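Local coordinates for ribokinase RBSK (Mycobacterium tuberculosis, PDB 3GO6), which probably catalyses the magnesium-dependent transfer of a phosphoryl group from ATP to O5 of D-ribose, yielding D-ribose 5-phosphate, at residues V28-T33 and L51-G56; L147-E152 and V172-S177; D194-N199 and S208-F213; T239-A244 and L284-G289. One frame throughout, in Å; residues are numbered along the deposited sequence.

Interaction 1 of 4, residues V28-T33 and L51-G56. With RIB (alpha-D-ribofuranose), chain C.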
loop_
_atom_site.group_PDB
_atom_site.type_symbol
_atom_site.label_atom_id
_atom_site.label_comp_id
_atom_site.label_asym_id
_atom_site.label_seq_id
_atom_site.Cartn_x
_atom_site.Cartn_y
_atom_site.Cartn_z
ATOM N N VAL A 28 -2.621 12.282 10.877
ATOM C CA VAL A 28 -1.438 11.456 11.106
ATOM C C VAL A 28 -1.757 10.072 10.540
ATOM O O VAL A 28 -2.779 9.474 10.877
ATOM C CB VAL A 28 -0.997 11.441 12.625
ATOM C CG1 VAL A 28 -2.169 11.008 13.578
ATOM C CG2 VAL A 28 0.288 10.593 12.840
ATOM N N ASN A 29 -0.888 9.583 9.649
ATOM C CA ASN A 29 -1.133 8.360 8.884
ATOM C C ASN A 29 0.129 7.534 8.936
ATOM O O ASN A 29 1.216 8.098 9.009
ATOM C CB ASN A 29 -1.363 8.671 7.379
ATOM C CG ASN A 29 -2.551 9.575 7.124
ATOM O OD1 ASN A 29 -3.604 9.411 7.729
ATOM N ND2 ASN A 29 -2.383 10.550 6.214
ATOM N N MET A 30 0.007 6.214 8.863
ATOM C CA MET A 30 1.170 5.392 8.488
ATOM C C MET A 30 1.291 5.361 6.946
ATOM O O MET A 30 0.311 5.097 6.260
ATOM C CB MET A 30 1.035 3.977 9.059
ATOM C CG MET A 30 2.285 3.120 8.853
ATOM S SD MET A 30 3.675 3.640 9.880
ATOM C CE MET A 30 3.039 3.379 11.556
ATOM N N ASP A 31 2.494 5.643 6.427
ATOM C CA ASP A 31 2.740 5.790 5.002
ATOM C C ASP A 31 3.389 4.539 4.456
ATOM O O ASP A 31 4.378 4.049 5.017
ATOM C CB ASP A 31 3.713 6.954 4.732
ATOM C CG ASP A 31 3.076 8.326 4.908
ATOM O OD1 ASP A 31 1.834 8.407 5.019
ATOM O OD2 ASP A 31 3.832 9.334 4.933
ATOM N N LEU A 32 2.857 4.056 3.343
ATOM C CA LEU A 32 3.501 2.987 2.572
ATOM C C LEU A 32 4.022 3.676 1.304
ATOM O O LEU A 32 3.237 4.150 0.498
ATOM C CB LEU A 32 2.503 1.885 2.239
ATOM C CG LEU A 32 1.927 1.156 3.469
ATOM C CD1 LEU A 32 0.845 0.199 3.029
ATOM C CD2 LEU A 32 3.009 0.402 4.225
ATOM N N THR A 33 5.337 3.788 1.188
ATOM C CA THR A 33 5.949 4.512 0.066
ATOM C C THR A 33 6.562 3.500 -0.897
ATOM O O THR A 33 7.397 2.686 -0.497
ATOM C CB THR A 33 7.004 5.529 0.522
ATOM O OG1 THR A 33 6.469 6.392 1.534
ATOM C CG2 THR A 33 7.509 6.394 -0.662
ATOM N N LEU A 51 9.544 -0.725 -1.171
ATOM C CA LEU A 51 8.424 -0.349 -0.313
ATOM C C LEU A 51 8.981 -0.051 1.073
ATOM O O LEU A 51 9.756 -0.846 1.629
ATOM C CB LEU A 51 7.379 -1.479 -0.237
ATOM C CG LEU A 51 6.338 -1.393 0.906
ATOM C CD1 LEU A 51 5.484 -0.115 0.770
ATOM C CD2 LEU A 51 5.448 -2.621 0.972
ATOM N N THR A 52 8.617 1.097 1.626
ATOM C CA THR A 52 8.904 1.390 3.031
ATOM C C THR A 52 7.591 1.662 3.776
ATOM O O THR A 52 6.594 2.043 3.164
ATOM C CB THR A 52 9.819 2.630 3.214
ATOM O OG1 THR A 52 9.161 3.805 2.723
ATOM C CG2 THR A 52 11.176 2.444 2.510
ATOM N N ARG A 53 7.603 1.452 5.088
ATOM C CA ARG A 53 6.450 1.714 5.943
ATOM C C ARG A 53 6.935 2.698 7.015
ATOM O O ARG A 53 7.759 2.339 7.850
ATOM C CB ARG A 53 5.942 0.391 6.550
ATOM C CG ARG A 53 4.764 0.547 7.498
ATOM C CD ARG A 53 4.236 -0.820 7.965
ATOM N NE ARG A 53 3.123 -0.636 8.909
ATOM C CZ ARG A 53 3.262 -0.434 10.221
ATOM N NH1 ARG A 53 4.468 -0.413 10.767
ATOM N NH2 ARG A 53 2.180 -0.269 10.995
ATOM N N THR A 54 6.469 3.948 6.970
ATOM C CA THR A 54 6.995 5.004 7.858
ATOM C C THR A 54 5.873 5.926 8.355
ATOM O O THR A 54 4.901 6.133 7.657
ATOM C CB THR A 54 8.066 5.912 7.139
ATOM O OG1 THR A 54 7.500 6.478 5.944
ATOM C CG2 THR A 54 9.364 5.113 6.796
ATOM N N PRO A 55 5.990 6.449 9.584
ATOM C CA PRO A 55 4.996 7.419 10.064
ATOM C C PRO A 55 4.956 8.682 9.203
ATOM O O PRO A 55 6.012 9.184 8.766
ATOM C CB PRO A 55 5.512 7.795 11.452
ATOM C CG PRO A 55 6.351 6.664 11.872
ATOM C CD PRO A 55 7.002 6.134 10.608
ATOM N N GLY A 56 3.755 9.177 8.948
ATOM C CA GLY A 56 3.586 10.458 8.246
ATOM C C GLY A 56 2.212 11.036 8.486
ATOM O O GLY A 56 1.712 11.007 9.614
HETATM O O5 RIB C . 2.036 15.233 1.943
HETATM C C5 RIB C . 2.371 13.834 2.086
HETATM C C4 RIB C . 1.464 13.213 3.164
HETATM O O4 RIB C . 0.123 13.142 2.637
HETATM C C3 RIB C . 1.821 11.776 3.502
HETATM O O3 RIB C . 2.636 11.628 4.692
HETATM C C2 RIB C . 0.480 11.074 3.609
HETATM O O2 RIB C . 0.268 10.523 4.914
HETATM C C1 RIB C . -0.599 12.079 3.234
HETATM O O1 RIB C . -1.277 12.597 4.387
HETATM O O HOH W 1 6.290 8.853 5.999
HETATM O O HOH W 2 6.865 4.893 3.829
#
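M30 has CG anti to its own N (chi1 -173°) and then bends at chi2 and chi3, whereas R53 is extended from CG to NE, and the two side chains meet at about a right angle. M30 CG lies 3.7 Å above one face of the guanidinium plane, and CE 3.8 Å from R53 NH2. A flexible thioether suits this place, since it can follow a flat cation. L32 covers the aliphatic part of R53, CD2 lying 3.7 Å from R53 CG. On the opposite face of the sheet, which carries N29, D31 and T33, the contact is polar. D31 has CG beside the backbone N (chi1 -74°), which presents both carboxylate oxygens to ribose: OD1 accepts from RIB O2 and OD2 from RIB O3, each at 2.6 Å. N29 ND2 donates to RIB O2 at 3.0 Å, nearly straight at 170°. G56, lacking a side chain, lets its CA come within 3.5 Å of D31 OD2. Water 2 joins D31 O to the hydroxyls of T33, T52 and T54. Antiparallel backbone pairs form at N29/G56, D31/T54 and T33/T52. Within the four-stranded sheet of the lid, strand 50-56 is an edge strand of this chain and strand 29-35 has strand 110-116 on its far side; helix 83-94 packs against M30 and P55, its Q87 binding R53 NH1, and L32 meets L32 of the second subunit.

Interaction 2 of 4, residues L147-E152 and V172-S177. With RIB (alpha-D-ribofuranose), chain C.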
loop_
_atom_site.group_PDB
_atom_site.type_symbol
_atom_site.label_atom_id
_atom_site.label_comp_id
_atom_site.label_asym_id
_atom_site.label_seq_id
_atom_site.Cartn_x
_atom_site.Cartn_y
_atom_site.Cartn_z
ATOM N N LEU A 147 -1.964 28.894 14.035
ATOM C CA LEU A 147 -2.662 27.629 13.801
ATOM C C LEU A 147 -2.388 27.171 12.364
ATOM O O LEU A 147 -2.581 27.929 11.424
ATOM C CB LEU A 147 -4.178 27.757 14.018
ATOM C CG LEU A 147 -5.013 26.646 13.341
ATOM C CD1 LEU A 147 -4.997 25.340 14.112
ATOM C CD2 LEU A 147 -6.421 27.080 13.059
ATOM N N LEU A 148 -1.908 25.942 12.196
ATOM C CA LEU A 148 -1.772 25.381 10.863
ATOM C C LEU A 148 -2.662 24.139 10.746
ATOM O O LEU A 148 -2.593 23.218 11.583
ATOM C CB LEU A 148 -0.289 25.080 10.568
ATOM C CG LEU A 148 0.048 24.324 9.282
ATOM C CD1 LEU A 148 -0.396 25.102 8.042
ATOM C CD2 LEU A 148 1.537 23.989 9.224
ATOM N N THR A 149 -3.502 24.111 9.717
ATOM C CA THR A 149 -4.437 23.009 9.540
ATOM C C THR A 149 -4.513 22.585 8.066
ATOM O O THR A 149 -4.067 23.328 7.189
ATOM C CB THR A 149 -5.835 23.370 10.144
ATOM O OG1 THR A 149 -6.612 22.184 10.314
ATOM C CG2 THR A 149 -6.586 24.351 9.266
ATOM N N GLN A 150 -5.003 21.371 7.812
ATOM C CA GLN A 150 -5.185 20.842 6.447
ATOM C C GLN A 150 -6.505 20.096 6.430
ATOM O O GLN A 150 -7.228 20.102 7.427
ATOM C CB GLN A 150 -4.045 19.895 5.977
ATOM C CG GLN A 150 -2.665 20.171 6.609
ATOM C CD GLN A 150 -2.605 19.732 8.086
ATOM O OE1 GLN A 150 -3.298 18.795 8.485
ATOM N NE2 GLN A 150 -1.786 20.412 8.885
ATOM N N LEU A 151 -6.818 19.461 5.302
ATOM C CA LEU A 151 -8.184 19.032 5.054
ATOM C C LEU A 151 -8.405 17.520 4.973
ATOM O O LEU A 151 -9.426 17.078 4.421
ATOM C CB LEU A 151 -8.743 19.759 3.808
ATOM C CG LEU A 151 -8.530 21.286 3.698
ATOM C CD1 LEU A 151 -9.111 21.836 2.397
ATOM C CD2 LEU A 151 -9.123 22.027 4.892
ATOM N N GLU A 152 -7.490 16.716 5.534
ATOM C CA GLU A 152 -7.760 15.268 5.645
ATOM C C GLU A 152 -8.665 14.958 6.846
ATOM O O GLU A 152 -9.378 13.945 6.860
ATOM C CB GLU A 152 -6.470 14.442 5.739
ATOM C CG GLU A 152 -5.486 14.640 4.556
ATOM C CD GLU A 152 -4.245 13.729 4.676
ATOM O OE1 GLU A 152 -4.041 13.083 5.748
ATOM O OE2 GLU A 152 -3.492 13.630 3.688
ATOM N N VAL A 172 -4.429 32.258 11.248
ATOM C CA VAL A 172 -5.101 31.091 10.686
ATOM C C VAL A 172 -4.436 30.734 9.348
ATOM O O VAL A 172 -4.552 31.462 8.366
ATOM C CB VAL A 172 -6.625 31.287 10.517
ATOM C CG1 VAL A 172 -7.237 30.073 9.852
ATOM C CG2 VAL A 172 -7.292 31.544 11.882
ATOM N N MET A 173 -3.746 29.597 9.329
ATOM C CA MET A 173 -3.016 29.145 8.150
ATOM C C MET A 173 -3.542 27.778 7.720
ATOM O O MET A 173 -3.517 26.813 8.507
ATOM C CB MET A 173 -1.512 29.107 8.474
ATOM C CG MET A 173 -0.589 28.745 7.280
ATOM S SD MET A 173 1.176 28.754 7.704
ATOM C CE MET A 173 1.490 30.516 7.832
ATOM N N VAL A 174 -4.039 27.693 6.489
ATOM C CA VAL A 174 -4.677 26.489 5.988
ATOM C C VAL A 174 -3.912 25.963 4.791
ATOM O O VAL A 174 -3.666 26.688 3.818
ATOM C CB VAL A 174 -6.174 26.737 5.600
ATOM C CG1 VAL A 174 -6.840 25.458 5.047
ATOM C CG2 VAL A 174 -6.949 27.278 6.800
ATOM N N ASN A 175 -3.495 24.704 4.880
ATOM C CA ASN A 175 -3.022 24.001 3.693
ATOM C C ASN A 175 -4.245 23.406 3.038
ATOM O O ASN A 175 -4.824 22.436 3.552
ATOM C CB ASN A 175 -1.991 22.932 4.081
ATOM C CG ASN A 175 -1.487 22.152 2.896
ATOM O OD1 ASN A 175 -1.455 22.654 1.749
ATOM N ND2 ASN A 175 -1.098 20.920 3.146
ATOM N N ALA A 176 -4.671 24.000 1.918
ATOM C CA ALA A 176 -5.920 23.599 1.252
ATOM C C ALA A 176 -5.755 22.304 0.455
ATOM O O ALA A 176 -5.897 22.291 -0.766
ATOM C CB ALA A 176 -6.428 24.745 0.329
ATOM N N SER A 177 -5.472 21.209 1.163
ATOM C CA SER A 177 -5.189 19.927 0.544
ATOM C C SER A 177 -5.739 18.838 1.481
ATOM O O SER A 177 -5.531 18.922 2.690
ATOM C CB SER A 177 -3.672 19.784 0.369
ATOM O OG SER A 177 -3.304 18.581 -0.280
HETATM O O5 RIB C . 2.036 15.233 1.943
HETATM C C5 RIB C . 2.371 13.834 2.086
HETATM C C4 RIB C . 1.464 13.213 3.164
HETATM O O4 RIB C . 0.123 13.142 2.637
HETATM C C3 RIB C . 1.821 11.776 3.502
HETATM O O3 RIB C . 2.636 11.628 4.692
HETATM C C2 RIB C . 0.480 11.074 3.609
HETATM O O2 RIB C . 0.268 10.523 4.914
HETATM C C1 RIB C . -0.599 12.079 3.234
HETATM O O1 RIB C . -1.277 12.597 4.387
#
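T149 O accepts from N175 N of the adjacent strand at 2.7 Å, the shortest backbone bond here, while the CA of V174 approaches the same oxygen at 3.4 Å. The ladder continues through M173, which donates to L147 O and accepts from T149 N. Past the regular strands, A176 centres an inverse gamma turn, and S177 O accepts from L151 N at 3.0 Å, the donor lying 34° out of the carbonyl plane. Small and branched residues fit the interior here. T149 CG2 lies alongside V174 CG2 at 3.8 Å; the hydroxyl of T149 is satisfied by V25 O. On the other face, the CD1 branch of L148 meets M173 CG at 3.7 Å. L151 spreads its two methyls, CD1 against A176 CA and CD2 toward V174. E152, extended beyond CG, carries its carboxylate into the pocket, where OE2 accepts a hydrogen bond from RIB O1 at 2.5 Å; OE1 is held by S27 OG and N29 ND2, which would fix the rotation of the group. Strand 146-149, helix 155-167 and strand 171-175 form a beta-alpha-beta crossover of the ribokinase fold, with the sugar met by loops at the C-terminal ends of the parallel strands.

Interaction 3 of 4, residues D194-N199 and S208-F213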
loop_
_atom_site.group_PDB
_atom_site.type_symbol
_atom_site.label_atom_id
_atom_site.label_comp_id
_atom_site.label_asym_id
_atom_site.label_seq_id
_atom_site.Cartn_x
_atom_site.Cartn_y
_atom_site.Cartn_z
ATOM N N ASP A 194 -6.300 33.546 7.190
ATOM C CA ASP A 194 -5.288 34.567 6.982
ATOM C C ASP A 194 -4.367 34.182 5.813
ATOM O O ASP A 194 -4.054 35.017 4.952
ATOM C CB ASP A 194 -4.460 34.791 8.261
ATOM C CG ASP A 194 -5.290 35.376 9.419
ATOM O OD1 ASP A 194 -6.067 36.328 9.175
ATOM O OD2 ASP A 194 -5.176 34.874 10.576
ATOM N N VAL A 195 -3.923 32.922 5.808
ATOM C CA VAL A 195 -2.940 32.408 4.844
ATOM C C VAL A 195 -3.473 31.084 4.345
ATOM O O VAL A 195 -3.946 30.272 5.152
ATOM C CB VAL A 195 -1.549 32.134 5.525
ATOM C CG1 VAL A 195 -0.477 31.689 4.504
ATOM C CG2 VAL A 195 -1.075 33.337 6.295
ATOM N N VAL A 196 -3.421 30.875 3.027
ATOM C CA VAL A 196 -3.749 29.595 2.435
ATOM C C VAL A 196 -2.563 29.156 1.600
ATOM O O VAL A 196 -2.020 29.951 0.815
ATOM C CB VAL A 196 -5.035 29.619 1.575
ATOM C CG1 VAL A 196 -5.269 28.260 0.937
ATOM C CG2 VAL A 196 -6.227 29.970 2.446
ATOM N N ILE A 197 -2.156 27.898 1.801
ATOM C CA ILE A 197 -1.046 27.286 1.060
ATOM C C ILE A 197 -1.656 26.214 0.221
ATOM O O ILE A 197 -2.400 25.362 0.726
ATOM C CB ILE A 197 0.001 26.652 2.016
ATOM C CG1 ILE A 197 0.514 27.700 3.013
ATOM C CG2 ILE A 197 1.165 25.984 1.227
ATOM C CD1 ILE A 197 1.175 27.086 4.279
ATOM N N ALA A 198 -1.353 26.239 -1.073
ATOM C CA ALA A 198 -1.932 25.267 -1.986
ATOM C C ALA A 198 -1.113 25.189 -3.251
ATOM O O ALA A 198 -0.483 26.167 -3.622
ATOM C CB ALA A 198 -3.367 25.643 -2.318
ATOM N N ASN A 199 -1.100 24.035 -3.911
ATOM C CA ASN A 199 -0.550 23.996 -5.273
ATOM C C ASN A 199 -1.547 24.657 -6.247
ATOM O O ASN A 199 -2.629 25.081 -5.826
ATOM C CB ASN A 199 -0.101 22.573 -5.697
ATOM C CG ASN A 199 -1.249 21.590 -5.865
ATOM O OD1 ASN A 199 -2.380 21.943 -6.224
ATOM N ND2 ASN A 199 -0.946 20.325 -5.637
ATOM N N SER A 208 -12.535 31.176 -1.906
ATOM C CA SER A 208 -12.354 32.631 -1.990
ATOM C C SER A 208 -10.980 32.970 -1.443
ATOM O O SER A 208 -10.486 32.242 -0.577
ATOM C CB SER A 208 -13.437 33.360 -1.174
ATOM O OG SER A 208 -13.349 33.062 0.220
ATOM N N PRO A 209 -10.361 34.073 -1.929
ATOM C CA PRO A 209 -8.978 34.356 -1.567
ATOM C C PRO A 209 -8.802 34.792 -0.124
ATOM O O PRO A 209 -9.653 35.527 0.404
ATOM C CB PRO A 209 -8.561 35.486 -2.526
ATOM C CG PRO A 209 -9.779 35.952 -3.192
ATOM C CD PRO A 209 -10.930 35.098 -2.826
ATOM N N PRO A 210 -7.710 34.319 0.522
ATOM C CA PRO A 210 -7.349 34.745 1.865
ATOM C C PRO A 210 -6.566 36.038 1.805
ATOM O O PRO A 210 -6.252 36.520 0.711
ATOM C CB PRO A 210 -6.431 33.613 2.340
ATOM C CG PRO A 210 -5.697 33.226 1.051
ATOM C CD PRO A 210 -6.768 33.302 -0.009
ATOM N N THR A 211 -6.216 36.585 2.962
ATOM C CA THR A 211 -5.367 37.768 2.996
ATOM C C THR A 211 -4.053 37.488 2.261
ATOM O O THR A 211 -3.575 38.331 1.497
ATOM C CB THR A 211 -5.088 38.200 4.439
ATOM O OG1 THR A 211 -6.323 38.197 5.160
ATOM C CG2 THR A 211 -4.476 39.611 4.483
ATOM N N HIS A 212 -3.490 36.296 2.478
ATOM C CA HIS A 212 -2.207 35.920 1.888
ATOM C C HIS A 212 -2.331 34.540 1.216
ATOM O O HIS A 212 -2.361 33.527 1.911
ATOM C CB HIS A 212 -1.124 35.904 2.972
ATOM C CG HIS A 212 -1.079 37.155 3.796
ATOM N ND1 HIS A 212 -0.533 38.337 3.328
ATOM C CD2 HIS A 212 -1.499 37.413 5.059
ATOM C CE1 HIS A 212 -0.629 39.267 4.263
ATOM N NE2 HIS A 212 -1.215 38.734 5.322
ATOM N N PHE A 213 -2.428 34.511 -0.115
ATOM C CA PHE A 213 -2.566 33.269 -0.881
ATOM C C PHE A 213 -1.162 32.855 -1.333
ATOM O O PHE A 213 -0.507 33.584 -2.081
ATOM C CB PHE A 213 -3.482 33.464 -2.100
ATOM C CG PHE A 213 -4.353 32.266 -2.445
ATOM C CD1 PHE A 213 -4.032 30.964 -2.002
ATOM C CD2 PHE A 213 -5.490 32.441 -3.248
ATOM C CE1 PHE A 213 -4.839 29.873 -2.330
ATOM C CE2 PHE A 213 -6.319 31.361 -3.585
ATOM C CZ PHE A 213 -5.999 30.066 -3.128
#
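V195 and V196 pair with H212 and F213 in a parallel beta contact within the large sheet, where strand 195-199 adjoins strand 212-216. H212 N donates to D194 O at 2.8 Å, and V196 N to H212 O at 3.1 Å. V196 touches both P210 and F213, one branch to each. Its CG2 lies 3.6 Å from P210 CG, the side chains crossing at about a right angle, while V196 CG1, anti to the backbone N (chi1 177°), points at F213 and touches CE1 at 3.7 Å. The F213 ring turns its edge to V196 O and has P210 CD 3.5 Å above one face, so the rigid proline serves both the valine and the ring. These strands and the short helix 200-205 between them make a beta-alpha-beta unit of the ribokinase fold, and N199, predicted to bind ATP, is the N-cap of that helix, OD1 accepting from E202 N. On the opposite face, V195 and H212 cross obliquely. The imidazole is polar yet buried: ND1 is hydrogen-bonded to Y224 OH, and W258 meets the ring edge-to-face. D194 OD2 accepts from V172 N, tying D194 to strand 171-175 on the other side of strand 195-199.

Interaction 4 of 4, residues T239-A244 and L284-G289. With RIB (alpha-D-ribofuranose), chain C.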
loop_
_atom_site.group_PDB
_atom_site.type_symbol
_atom_site.label_atom_id
_atom_site.label_comp_id
_atom_site.label_asym_id
_atom_site.label_seq_id
_atom_site.Cartn_x
_atom_site.Cartn_y
_atom_site.Cartn_z
ATOM N N THR A 239 19.001 18.913 -7.683
ATOM C CA THR A 239 18.663 17.656 -8.338
ATOM C C THR A 239 17.761 16.850 -7.385
ATOM O O THR A 239 18.215 16.421 -6.326
ATOM C CB THR A 239 19.924 16.826 -8.656
ATOM O OG1 THR A 239 20.889 17.632 -9.360
ATOM C CG2 THR A 239 19.564 15.603 -9.477
ATOM N N PRO A 240 16.492 16.644 -7.759
ATOM C CA PRO A 240 15.528 16.026 -6.827
ATOM C C PRO A 240 15.700 14.519 -6.722
ATOM O O PRO A 240 16.130 13.864 -7.680
ATOM C CB PRO A 240 14.176 16.319 -7.464
ATOM C CG PRO A 240 14.472 16.413 -8.944
ATOM C CD PRO A 240 15.893 16.918 -9.083
ATOM N N VAL A 241 15.349 13.983 -5.557
ATOM C CA VAL A 241 15.333 12.542 -5.320
ATOM C C VAL A 241 13.891 12.065 -5.142
ATOM O O VAL A 241 13.489 11.057 -5.723
ATOM C CB VAL A 241 16.201 12.195 -4.088
ATOM C CG1 VAL A 241 15.943 10.777 -3.606
ATOM C CG2 VAL A 241 17.665 12.405 -4.428
ATOM N N ASP A 242 13.116 12.809 -4.352
ATOM C CA ASP A 242 11.752 12.426 -4.007
ATOM C C ASP A 242 11.012 13.683 -3.555
ATOM O O ASP A 242 11.305 14.221 -2.501
ATOM C CB ASP A 242 11.789 11.373 -2.880
ATOM C CG ASP A 242 10.409 10.949 -2.408
ATOM O OD1 ASP A 242 9.384 11.392 -2.975
ATOM O OD2 ASP A 242 10.357 10.133 -1.457
ATOM N N THR A 243 10.052 14.135 -4.359
ATOM C CA THR A 243 9.282 15.339 -4.046
ATOM C C THR A 243 8.218 15.105 -2.960
ATOM O O THR A 243 7.692 16.060 -2.399
ATOM C CB THR A 243 8.592 15.914 -5.287
ATOM O OG1 THR A 243 7.715 14.930 -5.838
ATOM C CG2 THR A 243 9.629 16.315 -6.354
ATOM N N ALA A 244 7.893 13.843 -2.677
ATOM C CA ALA A 244 6.867 13.557 -1.671
ATOM C C ALA A 244 7.293 14.132 -0.321
ATOM O O ALA A 244 8.465 14.051 0.071
ATOM C CB ALA A 244 6.625 12.064 -1.574
ATOM N N LEU A 284 15.582 16.469 -1.654
ATOM C CA LEU A 284 16.873 15.805 -1.792
ATOM C C LEU A 284 16.922 14.446 -1.083
ATOM O O LEU A 284 17.888 13.682 -1.259
ATOM C CB LEU A 284 17.970 16.699 -1.226
ATOM C CG LEU A 284 18.255 18.020 -1.949
ATOM C CD1 LEU A 284 19.235 18.839 -1.122
ATOM C CD2 LEU A 284 18.834 17.766 -3.322
ATOM N N VAL A 285 15.875 14.168 -0.297
ATOM C CA VAL A 285 15.813 13.022 0.615
ATOM C C VAL A 285 14.667 12.084 0.218
ATOM O O VAL A 285 13.536 12.528 -0.010
ATOM C CB VAL A 285 15.588 13.505 2.091
ATOM C CG1 VAL A 285 15.566 12.343 3.054
ATOM C CG2 VAL A 285 16.676 14.485 2.525
ATOM N N SER A 286 14.966 10.789 0.144
ATOM C CA SER A 286 13.941 9.766 -0.046
ATOM C C SER A 286 13.081 9.699 1.212
ATOM O O SER A 286 13.569 9.818 2.328
ATOM C CB SER A 286 14.574 8.389 -0.297
ATOM O OG SER A 286 15.199 8.364 -1.571
ATOM N N GLY A 287 11.796 9.494 1.055
ATOM C CA GLY A 287 11.006 9.429 2.260
ATOM C C GLY A 287 10.232 10.713 2.459
ATOM O O GLY A 287 10.612 11.794 1.966
ATOM N N VAL A 288 9.135 10.572 3.187
ATOM C CA VAL A 288 8.079 11.565 3.214
ATOM C C VAL A 288 8.084 12.240 4.582
ATOM O O VAL A 288 8.202 13.472 4.686
ATOM C CB VAL A 288 6.710 10.886 2.902
ATOM C CG1 VAL A 288 5.565 11.883 2.957
ATOM C CG2 VAL A 288 6.758 10.194 1.532
ATOM N N GLY A 289 7.972 11.428 5.631
ATOM C CA GLY A 289 7.804 11.949 6.992
ATOM C C GLY A 289 9.084 12.379 7.695
ATOM O O GLY A 289 9.031 13.024 8.749
HETATM O O5 RIB C . 2.036 15.233 1.943
HETATM C C5 RIB C . 2.371 13.834 2.086
HETATM C C4 RIB C . 1.464 13.213 3.164
HETATM O O4 RIB C . 0.123 13.142 2.637
HETATM C C3 RIB C . 1.821 11.776 3.502
HETATM O O3 RIB C . 2.636 11.628 4.692
HETATM C C2 RIB C . 0.480 11.074 3.609
HETATM O O2 RIB C . 0.268 10.523 4.914
HETATM C C1 RIB C . -0.599 12.079 3.234
HETATM O O1 RIB C . -1.277 12.597 4.387
#
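D242 reaches across to G287 from an Asx turn, in the two-loop cation site of the ribokinase fold. With CG anti to the backbone N (chi1 178°), the side chain heads straight for the 284-289 loop. Its CB lies 3.6 Å from V285 O and also brushes S286 CA. D242 CG stands 4.0 Å from G287 N, and beyond it the carboxylate divides its work. OD1 turns back to its own loop and accepts from A244 N at 2.9 Å, met from above the carboxylate plane, 47° out of it; this bond closes the Asx turn. OD2 crosses to G287 N at 3.0 Å, approached on the anti side, 22° out of the carboxylate plane. Aspartate suits the place because a short, two-oxygen acid can brace both backbones at once, and both bonds together would hold the carboxylate in one rotation. At the backbone angles of G287 a CB would be jammed against the carbonyl O of S286, which calls for glycine. Magnesium is modelled in the site, to which D242, A244, A282, V285 and G287 belong; the same residues, by prediction, bind potassium. Outward, methyls rest against oxygens at the surface: V241 lays CG2 3.4 Å from L284 O, while its CG1 packs against S286 OG at 3.2 Å, and L284 CD2 touches T239 O. Inward, the small A244 sets its CB 3.6 Å from V288 CG2, and the other branch of that valine, CG1, comes 3.4 Å from RIB O3.

Interactions 2 and 3 belong to the large sheet and are buried; they are neighbours in it, V174 O pairing with I197 N, and both are parallel strand pairs within beta-alpha-beta units, interaction 2 mainly aliphatic, interaction 3 adding a proline and two rings. Interaction 1 is antiparallel and lies in the smaller sheet, with a partly exposed arginine on one side and sugar-binding polar groups on the other. Interaction 4 has no regular strands and does not touch the second subunit: a carboxylate joins two loops, exposed at their outer end and buried toward the metal and sugar. Interactions 1, 2 and 4 converge on ribose, and V288 packs on D31 and T33. Interaction 3 stands apart, toward the predicted nucleotide side.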